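Local atomic coordinates of aminotransferase, class III (Thermomicrobium roseum, PDB entry 6IO1), a protein that acts as a thermostable (S)-enantioselective omega-transaminase, probably passing amino groups between amines and carbonyl compounds by way of its pyridoxal phosphate cofactor. Residues 41-46 against 425-430; 70-75 against 335-340; 145-150 against 221-226; 208-213 against 251-256. One frame throughout, in Å; residues are numbered along the deposited sequence.

Interactions 3 and 4 belong together: their centres lie about 10 Å apart, and L256 of segment 251-256 continues as the strand beside 221-226, with probable backbone hydrogen bonds to A222 and F224. Interaction 3 is the buried one of the two, held by parallel strand pairing; interaction 4 joins the flanking helices farther out, where a carboxylate with two donors sits beside a patch of isoleucine and tyrosine. Across the chain's centre lie interactions 1 and 2, about 17 Å apart between centres. Interaction 1 is a buried, mainly apolar contact between a type II' hairpin turn and a type I turn. Interaction 2, partly buried, packs two helices with leucine and isoleucine inside and water-linked arginine outside.

Interaction 1: 41-46 against 425-430; sequences EGVWVW and APPLTI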
loop_
_atom_site.group_PDB
_atom_site.type_symbol
_atom_site.label_atom_id
_atom_site.label_comp_id
_atom_site.label_asym_id
_atom_site.label_seq_id
_atom_site.Cartn_x
_atom_site.Cartn_y
_atom_site.Cartn_z
ATOM N N GLU B 41 -6.673 16.573 19.247
ATOM C CA GLU B 41 -7.889 17.332 18.974
ATOM C C GLU B 41 -7.516 18.575 18.183
ATOM O O GLU B 41 -6.609 19.312 18.579
ATOM C CB GLU B 41 -8.616 17.722 20.267
ATOM C CG GLU B 41 -10.081 18.112 20.074
ATOM C CD GLU B 41 -10.257 19.496 19.474
ATOM O OE1 GLU B 41 -9.463 20.399 19.810
ATOM O OE2 GLU B 41 -11.187 19.681 18.661
ATOM N N GLY B 42 -8.230 18.812 17.090
ATOM C CA GLY B 42 -7.917 19.945 16.233
ATOM C C GLY B 42 -6.488 19.856 15.736
ATOM O O GLY B 42 -6.072 18.855 15.140
ATOM N N VAL B 43 -5.713 20.911 15.987
ATOM C CA VAL B 43 -4.318 20.972 15.571
ATOM C C VAL B 43 -3.377 20.534 16.688
ATOM O O VAL B 43 -2.156 20.645 16.546
ATOM C CB VAL B 43 -3.950 22.378 15.073
ATOM C CG1 VAL B 43 -4.947 22.854 14.027
ATOM C CG2 VAL B 43 -3.884 23.354 16.241
ATOM N N TRP B 44 -3.920 20.031 17.792
ATOM C CA TRP B 44 -3.149 19.725 18.988
ATOM C C TRP B 44 -3.010 18.222 19.170
ATOM O O TRP B 44 -3.935 17.461 18.871
ATOM C CB TRP B 44 -3.809 20.331 20.229
ATOM C CG TRP B 44 -4.021 21.802 20.125
ATOM C CD1 TRP B 44 -5.200 22.449 19.897
ATOM C CD2 TRP B 44 -3.021 22.818 20.240
ATOM N NE1 TRP B 44 -4.996 23.807 19.866
ATOM C CE2 TRP B 44 -3.666 24.060 20.073
ATOM C CE3 TRP B 44 -1.642 22.800 20.468
ATOM C CZ2 TRP B 44 -2.980 25.270 20.127
ATOM C CZ3 TRP B 44 -0.963 24.000 20.522
ATOM C CH2 TRP B 44 -1.632 25.219 20.352
ATOM N N VAL B 45 -1.849 17.809 19.681
ATOM C CA VAL B 45 -1.587 16.429 20.061
ATOM C C VAL B 45 -0.898 16.444 21.418
ATOM O O VAL B 45 -0.335 17.452 21.843
ATOM C CB VAL B 45 -0.723 15.672 19.026
ATOM C CG1 VAL B 45 -1.497 15.461 17.732
ATOM C CG2 VAL B 45 0.572 16.423 18.764
ATOM N N TRP B 46 -0.991 15.325 22.124
ATOM C CA TRP B 46 -0.367 15.187 23.434
ATOM C C TRP B 46 0.495 13.935 23.455
ATOM O O TRP B 46 0.108 12.900 22.905
ATOM C CB TRP B 46 -1.414 15.129 24.551
ATOM C CG TRP B 46 -2.081 16.446 24.820
ATOM C CD1 TRP B 46 -1.764 17.340 25.801
ATOM C CD2 TRP B 46 -3.181 17.015 24.100
ATOM N NE1 TRP B 46 -2.599 18.431 25.736
ATOM C CE2 TRP B 46 -3.478 18.255 24.699
ATOM C CE3 TRP B 46 -3.944 16.595 23.006
ATOM C CZ2 TRP B 46 -4.503 19.080 24.241
ATOM C CZ3 TRP B 46 -4.962 17.415 22.552
ATOM C CH2 TRP B 46 -5.233 18.643 23.169
ATOM N N ALA B 425 3.185 21.706 7.356
ATOM C CA ALA B 425 1.951 21.342 6.655
ATOM C C ALA B 425 0.833 21.190 7.677
ATOM O O ALA B 425 0.345 20.084 7.930
ATOM C CB ALA B 425 2.142 20.054 5.850
ATOM N N PRO B 426 0.373 22.304 8.291
ATOM C CA PRO B 426 -0.651 22.261 9.345
ATOM C C PRO B 426 -2.063 21.884 8.872
ATOM O O PRO B 426 -2.338 21.989 7.691
ATOM C CB PRO B 426 -0.651 23.693 9.899
ATOM C CG PRO B 426 -0.193 24.536 8.732
ATOM C CD PRO B 426 0.815 23.671 8.004
ATOM N N PRO B 427 -2.958 21.434 9.783
ATOM C CA PRO B 427 -4.330 21.057 9.420
ATOM C C PRO B 427 -5.064 22.263 8.816
ATOM O O PRO B 427 -4.885 23.368 9.297
ATOM C CB PRO B 427 -4.973 20.673 10.761
ATOM C CG PRO B 427 -3.800 20.301 11.640
ATOM C CD PRO B 427 -2.692 21.239 11.210
ATOM N N LEU B 428 -5.882 22.010 7.790
ATOM C CA LEU B 428 -6.570 23.076 7.068
ATOM C C LEU B 428 -7.441 23.944 7.968
ATOM O O LEU B 428 -7.876 25.015 7.529
ATOM C CB LEU B 428 -7.428 22.487 5.944
ATOM C CG LEU B 428 -6.791 21.503 4.958
ATOM C CD1 LEU B 428 -7.705 21.291 3.759
ATOM C CD2 LEU B 428 -5.416 21.968 4.503
ATOM N N THR B 429 -7.704 23.519 9.201
ATOM C CA THR B 429 -8.560 24.255 10.121
ATOM C C THR B 429 -7.797 25.236 11.003
ATOM O O THR B 429 -8.407 25.849 11.887
ATOM C CB THR B 429 -9.337 23.280 11.009
ATOM O OG1 THR B 429 -8.417 22.463 11.743
ATOM C CG2 THR B 429 -10.228 22.387 10.161
ATOM N N ILE B 430 -6.485 25.385 10.799
ATOM C CA ILE B 430 -5.665 26.171 11.715
ATOM C C ILE B 430 -6.147 27.614 11.749
ATOM O O ILE B 430 -6.392 28.241 10.711
ATOM C CB ILE B 430 -4.180 26.065 11.332
ATOM C CG1 ILE B 430 -3.299 26.695 12.416
ATOM C CG2 ILE B 430 -3.907 26.693 9.969
ATOM C CD1 ILE B 430 -1.840 26.295 12.317
#
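G42 O passes 4.4 Å from P427 CG, a loose approach, and the chain then hands the contact to V43. G42 sits second in a type II' turn from E41 to W44, where its positive phi of 58° suits a residue without a side chain. The turn is closed by two backbone bonds between E41 and W44, each 2.9 Å from N to O.

V43, third in the turn, carries nearly all the packing. Its side chain crosses that of P427 at about a right angle, and V43 CG1, anti to the carbonyl carbon, lies 3.7 Å from P427 CG. The same methyl also rests 4.3 Å from I430 CB and 4.2 Å from T429 OG1. The type I turn from P427 to I430, closed by I430 N to P427 O at 3.0 Å, gathers P427, T429 and I430 on the side of this methyl; N349 ND2 donates to the carbonyls of L428 and I430.

The other methyl, V43 CG2, turns back over one face of the W44 indole, 3.8 Å above its plane and toward the rim. That ring has a cation-pi contact with R52 and packs on helix 432-450. Farther on, V45 faces Y53 and D55, and the W46 ring meets E41 N at its edge and has a cation-pi contact with R39.

All this describes a beta hairpin with a two-residue loop (2:2), strands 35-41 and 44-47 joined by a type II' turn, whose tip is seated against the loop that leads into the C-terminal helix 432-450.

Interaction 2: 70-75 against 335-340; sequences RELAEA and LRNLDI
L72 and I340 meet through their end methyls, with L72 CD1 3.7 Å from I340 CD1. L72 CG stands anti to the carbonyl carbon (chi1 -86°), and from there CD1 reaches between the side chains of segment 335-340, also 3.9 Å from R336 CB. Its sister methyl CD2 lies against N337, 4.1 Å from both CB and OD1; N337 OD1 is hydrogen-bonded to S293 OG, its strongest polar partner.

R336 leaves its helix with CG anti to the backbone N and then bends at chi2 (71°), which sends the guanidinium along the flank of E71. E71 CG covers one guanidinium face. No salt bridge forms across the helices, E71 OE2 staying 5.4 Å from R336 NH2; the carboxylate and guanidinium planes are 85° apart. Instead a water in the guanidinium plane accepts from R336 NE at 2.8 Å and donates to the backbone O of E71 at 2.9 Å. R336 NH1 forms a salt bridge with D339 OD2 within its own helix, its hydrogen bond being weak, and the sister oxygen OD1 binds R103.

The two short helical segments run nearly antiparallel, their axes 9.3 Å apart at closest approach. L335 and L338 pack on helix 95-107, while helix 70-82 also meets the second subunit, where M80 of that neighbouring chain touches L72 and A73.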
loop_
_atom_site.group_PDB
_atom_site.type_symbol
_atom_site.label_atom_id
_atom_site.label_comp_id
_atom_site.label_asym_id
_atom_site.label_seq_id
_atom_site.Cartn_x
_atom_site.Cartn_y
_atom_site.Cartn_z
ATOM N N ARG B 70 -15.528 13.176 15.679
ATOM C CA ARG B 70 -16.352 12.021 16.021
ATOM C C ARG B 70 -17.213 11.547 14.858
ATOM O O ARG B 70 -17.630 10.385 14.849
ATOM C CB ARG B 70 -17.231 12.344 17.232
ATOM C CG ARG B 70 -16.435 12.588 18.505
ATOM C CD ARG B 70 -17.248 12.305 19.761
ATOM N NE ARG B 70 -18.564 12.938 19.737
ATOM C CZ ARG B 70 -19.636 12.456 20.359
ATOM N NH1 ARG B 70 -19.557 11.323 21.044
ATOM N NH2 ARG B 70 -20.791 13.100 20.286
ATOM N N GLU B 71 -17.510 12.422 13.894
ATOM C CA GLU B 71 -18.308 12.014 12.740
ATOM C C GLU B 71 -17.619 10.904 11.955
ATOM O O GLU B 71 -18.258 9.923 11.553
ATOM C CB GLU B 71 -18.580 13.220 11.841
ATOM C CG GLU B 71 -19.369 14.334 12.513
ATOM C CD GLU B 71 -18.476 15.409 13.105
ATOM O OE1 GLU B 71 -17.359 15.078 13.556
ATOM O OE2 GLU B 71 -18.892 16.587 13.122
ATOM N N LEU B 72 -16.310 11.038 11.733
ATOM C CA LEU B 72 -15.572 10.016 10.995
ATOM C C LEU B 72 -15.505 8.715 11.786
ATOM O O LEU B 72 -15.612 7.623 11.210
ATOM C CB LEU B 72 -14.170 10.528 10.657
ATOM C CG LEU B 72 -14.004 11.358 9.376
ATOM C CD1 LEU B 72 -14.984 12.524 9.306
ATOM C CD2 LEU B 72 -12.581 11.866 9.242
ATOM N N ALA B 73 -15.336 8.813 13.107
ATOM C CA ALA B 73 -15.345 7.621 13.948
ATOM C C ALA B 73 -16.688 6.906 13.868
ATOM O O ALA B 73 -16.742 5.673 13.797
ATOM C CB ALA B 73 -15.019 7.994 15.394
ATOM N N GLU B 74 -17.787 7.667 13.884
ATOM C CA GLU B 74 -19.110 7.060 13.788
ATOM C C GLU B 74 -19.329 6.417 12.425
ATOM O O GLU B 74 -19.928 5.339 12.329
ATOM C CB GLU B 74 -20.190 8.109 14.064
ATOM C CG GLU B 74 -21.583 7.716 13.591
ATOM C CD GLU B 74 -22.154 6.522 14.337
ATOM O OE1 GLU B 74 -21.615 6.158 15.404
ATOM O OE2 GLU B 74 -23.147 5.940 13.851
ATOM N N ALA B 75 -18.846 7.060 11.360
ATOM C CA ALA B 75 -18.948 6.458 10.035
ATOM C C ALA B 75 -18.194 5.136 9.983
ATOM O O ALA B 75 -18.710 4.132 9.469
ATOM C CB ALA B 75 -18.422 7.420 8.972
ATOM N N LEU B 335 -16.124 9.591 2.538
ATOM C CA LEU B 335 -17.353 10.319 2.238
ATOM C C LEU B 335 -17.685 11.310 3.348
ATOM O O LEU B 335 -18.025 12.469 3.078
ATOM C CB LEU B 335 -18.508 9.339 2.028
ATOM C CG LEU B 335 -18.462 8.481 0.762
ATOM C CD1 LEU B 335 -19.569 7.438 0.780
ATOM C CD2 LEU B 335 -18.558 9.349 -0.483
ATOM N N ARG B 336 -17.571 10.876 4.606
ATOM C CA ARG B 336 -17.836 11.790 5.718
ATOM C C ARG B 336 -16.816 12.928 5.759
ATOM O O ARG B 336 -17.170 14.094 6.003
ATOM C CB ARG B 336 -17.837 11.019 7.037
ATOM C CG ARG B 336 -18.707 11.638 8.115
ATOM C CD ARG B 336 -20.181 11.485 7.787
ATOM N NE ARG B 336 -21.023 12.204 8.737
ATOM C CZ ARG B 336 -21.354 13.484 8.619
ATOM N NH1 ARG B 336 -20.942 14.184 7.571
ATOM N NH2 ARG B 336 -22.122 14.060 9.535
ATOM N N ASN B 337 -15.542 12.605 5.525
ATOM C CA ASN B 337 -14.493 13.616 5.499
ATOM C C ASN B 337 -14.744 14.638 4.401
ATOM O O ASN B 337 -14.519 15.835 4.596
ATOM C CB ASN B 337 -13.134 12.941 5.313
ATOM C CG ASN B 337 -11.989 13.929 5.296
ATOM O OD1 ASN B 337 -11.693 14.570 6.302
ATOM N ND2 ASN B 337 -11.332 14.052 4.150
ATOM N N LEU B 338 -15.188 14.177 3.229
ATOM C CA LEU B 338 -15.529 15.091 2.146
ATOM C C LEU B 338 -16.726 15.954 2.516
ATOM O O LEU B 338 -16.774 17.138 2.167
ATOM C CB LEU B 338 -15.805 14.306 0.865
ATOM C CG LEU B 338 -14.569 13.740 0.166
ATOM C CD1 LEU B 338 -14.952 13.035 -1.126
ATOM C CD2 LEU B 338 -13.560 14.845 -0.099
ATOM N N ASP B 339 -17.703 15.377 3.225
ATOM C CA ASP B 339 -18.825 16.175 3.709
ATOM C C ASP B 339 -18.325 17.342 4.546
ATOM O O ASP B 339 -18.706 18.499 4.323
ATOM C CB ASP B 339 -19.775 15.312 4.543
ATOM C CG ASP B 339 -20.514 14.283 3.720
ATOM O OD1 ASP B 339 -20.521 14.403 2.478
ATOM O OD2 ASP B 339 -21.094 13.353 4.318
ATOM N N ILE B 340 -17.433 17.054 5.494
ATOM C CA ILE B 340 -16.924 18.102 6.375
ATOM C C ILE B 340 -16.065 19.098 5.599
ATOM O O ILE B 340 -16.180 20.316 5.789
ATOM C CB ILE B 340 -16.155 17.481 7.554
ATOM C CG1 ILE B 340 -17.108 16.655 8.419
ATOM C CG2 ILE B 340 -15.483 18.563 8.385
ATOM C CD1 ILE B 340 -16.439 15.965 9.582
HETATM O O HOH W 1 -21.002 10.193 10.709
#

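Interaction 3: 145-150 against 221-226; sequences VKILSR and IAAFIG
L148 and F224 face each other as neighbours on parallel strands 146-150 and 221-226, part of the large mixed sheet of a fold type I PLP enzyme. The pairing slips by one residue at A222, a beta bulge. K146 O takes A222 N; past the bulge, L148 N donates to A223 O at 177°, and I225 N returns to L148 O.

The L148 side chain lies on the sheet face it shares with K146, I221 and F224. Its CB lies 3.8 Å from F224 CD2, approaching the ring obliquely. CG, anti to the carbonyl carbon (chi1 -73°), moves on to I221 CG2 at 3.8 Å, and CD1 ends against I221 CG2 and I221 CD1, crossing that isoleucine at about a right angle. On the opposite face I147 CG2 meets I225 CG2 at 3.8 Å; the I225 side chain lies about 8 Å from the bound PMP.

R150 bends at chi3 (-65°) and brings a guanidinium face over F224 CZ. Y242 OH takes up NH1 and the backbone O of E227, a PMP-pocket residue, takes NH2. R150 NE donates at 3.0 Å to a water lying in the guanidinium plane, and that water donates to I225 O at 2.7 Å.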
loop_
_atom_site.group_PDB
_atom_site.type_symbol
_atom_site.label_atom_id
_atom_site.label_comp_id
_atom_site.label_asym_id
_atom_site.label_seq_id
_atom_site.Cartn_x
_atom_site.Cartn_y
_atom_site.Cartn_z
ATOM N N VAL B 145 6.924 3.066 -22.889
ATOM C CA VAL B 145 6.944 2.670 -21.482
ATOM C C VAL B 145 7.720 3.648 -20.604
ATOM O O VAL B 145 7.611 3.602 -19.373
ATOM C CB VAL B 145 7.525 1.252 -21.328
ATOM C CG1 VAL B 145 6.658 0.234 -22.058
ATOM C CG2 VAL B 145 8.957 1.207 -21.839
ATOM N N LYS B 146 8.508 4.533 -21.212
ATOM C CA LYS B 146 9.344 5.440 -20.431
ATOM C C LYS B 146 8.495 6.428 -19.638
ATOM O O LYS B 146 7.473 6.915 -20.120
ATOM C CB LYS B 146 10.310 6.195 -21.342
ATOM C CG LYS B 146 11.286 5.302 -22.087
ATOM C CD LYS B 146 12.270 6.124 -22.902
ATOM C CE LYS B 146 13.066 5.247 -23.854
ATOM N NZ LYS B 146 13.906 6.056 -24.779
ATOM N N ILE B 147 8.931 6.743 -18.422
ATOM C CA ILE B 147 8.211 7.659 -17.546
ATOM C C ILE B 147 9.099 8.860 -17.260
ATOM O O ILE B 147 10.236 8.703 -16.800
ATOM C CB ILE B 147 7.778 6.977 -16.234
ATOM C CG1 ILE B 147 6.853 5.795 -16.529
ATOM C CG2 ILE B 147 7.095 7.980 -15.314
ATOM C CD1 ILE B 147 5.443 6.199 -16.911
ATOM N N LEU B 148 8.579 10.054 -17.532
ATOM C CA LEU B 148 9.295 11.290 -17.255
ATOM C C LEU B 148 8.996 11.755 -15.836
ATOM O O LEU B 148 7.831 11.832 -15.431
ATOM C CB LEU B 148 8.913 12.379 -18.258
ATOM C CG LEU B 148 9.458 12.236 -19.681
ATOM C CD1 LEU B 148 8.794 13.240 -20.610
ATOM C CD2 LEU B 148 10.970 12.401 -19.702
ATOM N N SER B 149 10.052 12.068 -15.089
ATOM C CA SER B 149 9.941 12.580 -13.733
ATOM C C SER B 149 10.986 13.674 -13.564
ATOM O O SER B 149 11.731 13.993 -14.494
ATOM C CB SER B 149 10.109 11.465 -12.696
ATOM O OG SER B 149 9.753 11.919 -11.401
ATOM N N ARG B 150 11.029 14.271 -12.378
ATOM C CA ARG B 150 11.913 15.397 -12.129
ATOM C C ARG B 150 12.789 15.145 -10.909
ATOM O O ARG B 150 12.449 14.364 -10.017
ATOM C CB ARG B 150 11.118 16.695 -11.938
ATOM C CG ARG B 150 10.249 17.062 -13.128
ATOM C CD ARG B 150 9.297 18.194 -12.793
ATOM N NE ARG B 150 8.323 17.806 -11.778
ATOM C CZ ARG B 150 7.413 18.627 -11.266
ATOM N NH1 ARG B 150 7.333 19.879 -11.694
ATOM N NH2 ARG B 150 6.566 18.190 -10.344
ATOM N N ILE B 221 7.837 7.346 -24.856
ATOM C CA ILE B 221 7.521 7.954 -23.567
ATOM C C ILE B 221 6.027 7.797 -23.310
ATOM O O ILE B 221 5.198 8.396 -24.002
ATOM C CB ILE B 221 7.945 9.428 -23.519
ATOM C CG1 ILE B 221 9.443 9.558 -23.796
ATOM C CG2 ILE B 221 7.595 10.035 -22.170
ATOM C CD1 ILE B 221 9.942 10.985 -23.809
ATOM N N ALA B 222 5.686 6.987 -22.305
ATOM C CA ALA B 222 4.290 6.753 -21.958
ATOM C C ALA B 222 3.668 7.959 -21.264
ATOM O O ALA B 222 2.552 8.369 -21.604
ATOM C CB ALA B 222 4.177 5.511 -21.073
ATOM N N ALA B 223 4.366 8.548 -20.293
ATOM C CA ALA B 223 3.739 9.595 -19.495
ATOM C C ALA B 223 4.786 10.438 -18.779
ATOM O O ALA B 223 5.971 10.099 -18.724
ATOM C CB ALA B 223 2.758 8.999 -18.480
ATOM N N PHE B 224 4.308 11.555 -18.231
ATOM C CA PHE B 224 5.054 12.444 -17.350
ATOM C C PHE B 224 4.312 12.481 -16.022
ATOM O O PHE B 224 3.092 12.669 -16.001
ATOM C CB PHE B 224 5.169 13.850 -17.973
ATOM C CG PHE B 224 5.689 14.924 -17.036
ATOM C CD1 PHE B 224 4.873 15.490 -16.063
ATOM C CD2 PHE B 224 6.982 15.404 -17.169
ATOM C CE1 PHE B 224 5.348 16.478 -15.220
ATOM C CE2 PHE B 224 7.461 16.398 -16.330
ATOM C CZ PHE B 224 6.642 16.935 -15.356
ATOM N N ILE B 225 5.036 12.302 -14.921
ATOM C CA ILE B 225 4.443 12.302 -13.588
ATOM C C ILE B 225 5.076 13.419 -12.770
ATOM O O ILE B 225 6.299 13.597 -12.788
ATOM C CB ILE B 225 4.599 10.936 -12.890
ATOM C CG1 ILE B 225 3.889 10.946 -11.534
ATOM C CG2 ILE B 225 6.068 10.551 -12.742
ATOM C CD1 ILE B 225 3.655 9.569 -10.958
ATOM N N GLY B 226 4.238 14.193 -12.086
ATOM C CA GLY B 226 4.733 15.272 -11.254
ATOM C C GLY B 226 3.676 15.773 -10.300
ATOM O O GLY B 226 2.473 15.614 -10.528
HETATM O O HOH W 2 8.071 14.833 -11.205
#

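Interaction 4: 208-213 against 251-256; sequences ELEETI and RKYGIL
E210 OE1 takes two donors: Y253 OH at 3.1 Å and K252 NZ at 3.2 Å, the latter bond being part of a salt bridge. The lysine comes in on the syn lone pair, the side of the other oxygen, while the tyrosine hydroxyl meets OE1 nearly along its C-O axis. A bend at chi2 (-135°) swings the carboxylate out to the edge of the Y253 ring, with the two planes 72° apart, whereas K252 reaches over as an extended chain.

Next to this polar cluster, I213 presses CG2 onto the tyrosine, 3.7 Å from the ring centroid and only 7° off the normal, a clear CH-pi contact. K252 CG lies toward the rim on the opposite face. I213 CD1 also touches Y253 CD2 and meets I255 CD1 tip to tip, at 3.7 Å in each case. The chain gets from Y253 to I255 through G254 in a Schellman motif.

The isoleucines continue inward onto I221 of the sheet, while K252 is solvent-exposed. With two donors converging on one oxygen, E210 is probably kept ionised, and its bond probably holds the ring's hydroxyl end; I213 CG2 and K252 CG, on opposite faces, help set its rotation.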
loop_
_atom_site.group_PDB
_atom_site.type_symbol
_atom_site.label_atom_id
_atom_site.label_comp_id
_atom_site.label_asym_id
_atom_site.label_seq_id
_atom_site.Cartn_x
_atom_site.Cartn_y
_atom_site.Cartn_z
ATOM N N GLU B 208 14.442 22.341 -22.148
ATOM C CA GLU B 208 15.005 21.087 -21.660
ATOM C C GLU B 208 14.042 19.926 -21.872
ATOM O O GLU B 208 14.455 18.843 -22.307
ATOM C CB GLU B 208 15.373 21.212 -20.185
ATOM C CG GLU B 208 15.690 19.879 -19.547
ATOM C CD GLU B 208 15.650 19.935 -18.048
ATOM O OE1 GLU B 208 15.616 21.057 -17.496
ATOM O OE2 GLU B 208 15.628 18.858 -17.414
ATOM N N LEU B 209 12.756 20.130 -21.577
ATOM C CA LEU B 209 11.776 19.061 -21.757
ATOM C C LEU B 209 11.681 18.640 -23.219
ATOM O O LEU B 209 11.680 17.444 -23.536
ATOM C CB LEU B 209 10.408 19.506 -21.237
ATOM C CG LEU B 209 9.231 18.578 -21.555
ATOM C CD1 LEU B 209 9.476 17.181 -21.003
ATOM C CD2 LEU B 209 7.931 19.151 -21.014
ATOM N N GLU B 210 11.612 19.616 -24.127
ATOM C CA GLU B 210 11.500 19.300 -25.547
ATOM C C GLU B 210 12.726 18.543 -26.044
ATOM O O GLU B 210 12.605 17.545 -26.768
ATOM C CB GLU B 210 11.296 20.581 -26.358
ATOM C CG GLU B 210 10.026 21.345 -26.020
ATOM C CD GLU B 210 9.281 21.809 -27.255
ATOM O OE1 GLU B 210 9.012 20.970 -28.139
ATOM O OE2 GLU B 210 8.972 23.015 -27.343
ATOM N N GLU B 211 13.921 19.007 -25.672
ATOM C CA GLU B 211 15.136 18.345 -26.137
ATOM C C GLU B 211 15.268 16.944 -25.545
ATOM O O GLU B 211 15.735 16.019 -26.225
ATOM C CB GLU B 211 16.347 19.226 -25.838
ATOM C CG GLU B 211 16.297 20.503 -26.663
ATOM C CD GLU B 211 17.614 21.244 -26.740
ATOM O OE1 GLU B 211 18.403 20.949 -27.656
ATOM O OE2 GLU B 211 17.838 22.145 -25.907
ATOM N N THR B 212 14.863 16.757 -24.283
ATOM C CA THR B 212 14.878 15.416 -23.701
ATOM C C THR B 212 13.922 14.489 -24.440
ATOM O O THR B 212 14.262 13.333 -24.734
ATOM C CB THR B 212 14.524 15.482 -22.216
ATOM O OG1 THR B 212 15.555 16.181 -21.509
ATOM C CG2 THR B 212 14.389 14.077 -21.642
ATOM N N ILE B 213 12.724 14.986 -24.766
ATOM C CA ILE B 213 11.760 14.178 -25.508
ATOM C C ILE B 213 12.326 13.795 -26.868
ATOM O O ILE B 213 12.203 12.645 -27.309
ATOM C CB ILE B 213 10.425 14.933 -25.645
ATOM C CG1 ILE B 213 9.720 15.029 -24.291
ATOM C CG2 ILE B 213 9.528 14.257 -26.669
ATOM C CD1 ILE B 213 8.480 15.896 -24.316
ATOM N N ARG B 251 1.152 17.501 -24.455
ATOM C CA ARG B 251 0.068 17.280 -25.405
ATOM C C ARG B 251 0.567 17.316 -26.843
ATOM O O ARG B 251 0.043 16.594 -27.699
ATOM C CB ARG B 251 -1.031 18.321 -25.199
ATOM C CG ARG B 251 -1.805 18.154 -23.904
ATOM C CD ARG B 251 -3.108 18.932 -23.941
ATOM N NE ARG B 251 -2.896 20.330 -24.307
ATOM C CZ ARG B 251 -2.532 21.280 -23.453
ATOM N NH1 ARG B 251 -2.330 20.986 -22.176
ATOM N NH2 ARG B 251 -2.365 22.525 -23.877
ATOM N N LYS B 252 1.566 18.157 -27.129
ATOM C CA LYS B 252 2.134 18.202 -28.471
ATOM C C LYS B 252 2.689 16.844 -28.872
ATOM O O LYS B 252 2.543 16.422 -30.026
ATOM C CB LYS B 252 3.226 19.269 -28.552
ATOM C CG LYS B 252 4.072 19.191 -29.817
ATOM C CD LYS B 252 5.214 20.194 -29.792
ATOM C CE LYS B 252 6.199 19.934 -30.921
ATOM N NZ LYS B 252 7.326 20.906 -30.914
ATOM N N TYR B 253 3.314 16.136 -27.935
ATOM C CA TYR B 253 3.848 14.818 -28.264
ATOM C C TYR B 253 2.905 13.672 -27.913
ATOM O O TYR B 253 3.260 12.509 -28.131
ATOM C CB TYR B 253 5.201 14.606 -27.583
ATOM C CG TYR B 253 6.260 15.546 -28.102
ATOM C CD1 TYR B 253 6.887 15.313 -29.320
ATOM C CD2 TYR B 253 6.620 16.676 -27.385
ATOM C CE1 TYR B 253 7.851 16.176 -29.801
ATOM C CE2 TYR B 253 7.580 17.544 -27.856
ATOM C CZ TYR B 253 8.193 17.291 -29.064
ATOM O OH TYR B 253 9.154 18.157 -29.535
ATOM N N GLY B 254 1.715 13.964 -27.390
ATOM C CA GLY B 254 0.781 12.918 -27.028
ATOM C C GLY B 254 1.109 12.203 -25.740
ATOM O O GLY B 254 0.483 11.181 -25.436
ATOM N N ILE B 255 2.074 12.711 -24.977
ATOM C CA ILE B 255 2.492 12.074 -23.735
ATOM C C ILE B 255 1.445 12.316 -22.655
ATOM O O ILE B 255 0.975 13.445 -22.465
ATOM C CB ILE B 255 3.872 12.602 -23.316
ATOM C CG1 ILE B 255 4.926 12.192 -24.347
ATOM C CG2 ILE B 255 4.248 12.105 -21.936
ATOM C CD1 ILE B 255 6.217 12.969 -24.246
ATOM N N LEU B 256 1.070 11.252 -21.948
ATOM C CA LEU B 256 0.095 11.370 -20.875
ATOM C C LEU B 256 0.668 12.176 -19.715
ATOM O O LEU B 256 1.873 12.162 -19.454
ATOM C CB LEU B 256 -0.328 9.986 -20.375
ATOM C CG LEU B 256 -0.960 9.014 -21.371
ATOM C CD1 LEU B 256 -1.313 7.707 -20.678
ATOM C CD2 LEU B 256 -2.189 9.628 -22.022
#